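Local coordinates for protein HpuA (Kingella denitrificans ATCC 33394, PDB 5EC6) that probably serves as an outer-membrane lipoprotein receptor that binds haemoglobin, taking part in haem-iron uptake by the bacterium, at residues F42-G47 / T287-S292. Residues are numbered along the deposited sequence; the frame is centred on the assembly and turned at random.
Sequences FATQGG and TVNFGS
Two strand ends of the beta-rich HpuA fold meet here, 40-43 with the turn that follows it and 283-289 with its own turn. Thr44 and Thr287 lie at the centre. Methyl CG2 of Thr44 rests 3.9 Å from CB of Thr287, the two side chains passing at a slant. With chi1 57°, Thr287 sets its own methyl anti to the carbonyl carbon, and this CG2 packs 3.5 Å from the backbone O of Phe42. The ring of Phe42 leads away from the contact, leaving CB as its nearest side-chain atom to that methyl.

Further along, the amide of Asn289 lies beside Thr44, ND2 being 3.8 Å from the Thr44 CB. Asn289 OD1 accepts from Gly291 N at 2.9 Å, in the carbonyl plane, closing an Asx turn as the strand finishes. This bond, with a weak one from Asn297 ND2, helps set the turn of the amide. Asn289 ND2 reaches a water at 3.0 Å, which in turn donates to the Thr44 O. A second water joins Thr287 OG1, at 2.7 Å, to the Ala43 O, the latter bond being weak. The polar links between the segments are thus water-mediated, while the direct touches are van der Waals.

Both partners are held by separate strand pairings. Backbone bonds tie Phe42 and Thr44 to Ala152 and Leu150 of strand 148-154, and Leu150 N also binds Thr44 OG1. Strand 283-289 lies between 256-265 and 298-308, and strand 256-265 receives the side chain of Phe42 at Ser261 and Phe265.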
loop_
_atom_site.group_PDB
_atom_site.type_symbol
_atom_site.label_atom_id
_atom_site.label_comp_id
_atom_site.label_asym_id
_atom_site.label_seq_id
_atom_site.Cartn_x
_atom_site.Cartn_y
_atom_site.Cartn_z
ATOM N N PHE A 42 -2.732 7.605 4.484
ATOM C CA PHE A 42 -4.011 8.008 3.932
ATOM C C PHE A 42 -5.075 7.047 4.389
ATOM O O PHE A 42 -4.950 5.826 4.159
ATOM C CB PHE A 42 -3.870 7.994 2.432
ATOM C CG PHE A 42 -2.759 8.866 1.935
ATOM C CD1 PHE A 42 -2.968 10.244 1.726
ATOM C CD2 PHE A 42 -1.495 8.346 1.718
ATOM C CE1 PHE A 42 -1.953 11.055 1.319
ATOM C CE2 PHE A 42 -0.477 9.183 1.286
ATOM C CZ PHE A 42 -0.713 10.535 1.107
ATOM N N ALA A 43 -6.093 7.553 5.068
ATOM C CA ALA A 43 -7.172 6.711 5.562
ATOM C C ALA A 43 -8.532 7.352 5.316
ATOM O O ALA A 43 -8.664 8.576 5.357
ATOM C CB ALA A 43 -7.013 6.399 7.022
ATOM N N THR A 44 -9.520 6.508 5.029
ATOM C CA THR A 44 -10.860 7.055 4.708
ATOM C C THR A 44 -11.582 7.527 5.969
ATOM O O THR A 44 -12.300 8.548 5.932
ATOM C CB THR A 44 -11.723 6.119 3.896
ATOM O OG1 THR A 44 -11.975 4.926 4.626
ATOM C CG2 THR A 44 -11.130 5.819 2.535
ATOM N N GLN A 45 -11.395 6.853 7.094
ATOM C CA GLN A 45 -12.065 7.254 8.332
ATOM C C GLN A 45 -11.232 6.888 9.562
ATOM O O GLN A 45 -11.646 6.145 10.437
ATOM C CB GLN A 45 -13.488 6.657 8.399
ATOM C CG GLN A 45 -14.402 7.382 9.375
ATOM C CD GLN A 45 -14.802 8.804 8.946
ATOM O OE1 GLN A 45 -15.809 9.006 8.259
ATOM N NE2 GLN A 45 -14.011 9.792 9.363
ATOM N N GLY A 46 -10.016 7.401 9.558
ATOM C CA GLY A 46 -9.143 7.296 10.737
ATOM C C GLY A 46 -8.249 6.094 10.665
ATOM O O GLY A 46 -8.404 5.242 9.783
ATOM N N GLY A 47 -7.334 6.040 11.629
ATOM C CA GLY A 47 -6.372 4.896 11.694
ATOM C C GLY A 47 -5.080 5.318 11.031
ATOM O O GLY A 47 -5.034 6.173 10.121
ATOM N N THR A 287 -5.972 6.297 -1.181
ATOM C CA THR A 287 -7.379 5.975 -0.979
ATOM C C THR A 287 -8.211 6.622 -2.079
ATOM O O THR A 287 -7.799 7.617 -2.702
ATOM C CB THR A 287 -7.895 6.432 0.406
ATOM O OG1 THR A 287 -7.684 7.840 0.567
ATOM C CG2 THR A 287 -7.204 5.641 1.516
ATOM N N VAL A 288 -9.394 6.049 -2.261
ATOM C CA VAL A 288 -10.398 6.633 -3.160
ATOM C C VAL A 288 -11.701 6.669 -2.403
ATOM O O VAL A 288 -12.148 5.641 -1.940
ATOM C CB VAL A 288 -10.580 5.870 -4.498
ATOM C CG1 VAL A 288 -11.477 6.680 -5.399
ATOM C CG2 VAL A 288 -9.259 5.626 -5.186
ATOM N N ASN A 289 -12.258 7.864 -2.213
ATOM C CA ASN A 289 -13.363 8.080 -1.294
ATOM C C ASN A 289 -14.563 8.657 -2.056
ATOM O O ASN A 289 -14.499 9.808 -2.535
ATOM C CB ASN A 289 -12.956 9.039 -0.193
ATOM C CG ASN A 289 -13.922 9.036 0.975
ATOM O OD1 ASN A 289 -15.162 8.937 0.806
ATOM N ND2 ASN A 289 -13.358 9.155 2.192
ATOM N N PHE A 290 -15.619 7.835 -2.155
ATOM C CA PHE A 290 -16.841 8.179 -2.894
ATOM C C PHE A 290 -17.924 8.763 -1.956
ATOM O O PHE A 290 -19.027 9.090 -2.397
ATOM C CB PHE A 290 -17.356 6.920 -3.589
ATOM C CG PHE A 290 -16.430 6.390 -4.638
ATOM C CD1 PHE A 290 -16.484 6.866 -5.956
ATOM C CD2 PHE A 290 -15.444 5.469 -4.306
ATOM C CE1 PHE A 290 -15.638 6.384 -6.929
ATOM C CE2 PHE A 290 -14.560 5.010 -5.264
ATOM C CZ PHE A 290 -14.658 5.473 -6.597
ATOM N N GLY A 291 -17.598 8.919 -0.683
ATOM C CA GLY A 291 -18.559 9.360 0.326
ATOM C C GLY A 291 -18.366 8.659 1.635
ATOM O O GLY A 291 -17.892 7.515 1.686
ATOM N N SER A 292 -18.837 9.331 2.677
ATOM C CA SER A 292 -18.866 8.764 4.020
ATOM C C SER A 292 -19.538 7.409 4.029
ATOM O O SER A 292 -20.699 7.270 3.598
ATOM C CB SER A 292 -19.558 9.758 4.973
ATOM O OG SER A 292 -19.722 9.190 6.256
HETATM O O HOH W 1 -7.833 9.402 2.716
HETATM O O HOH W 2 -14.866 9.061 4.833
#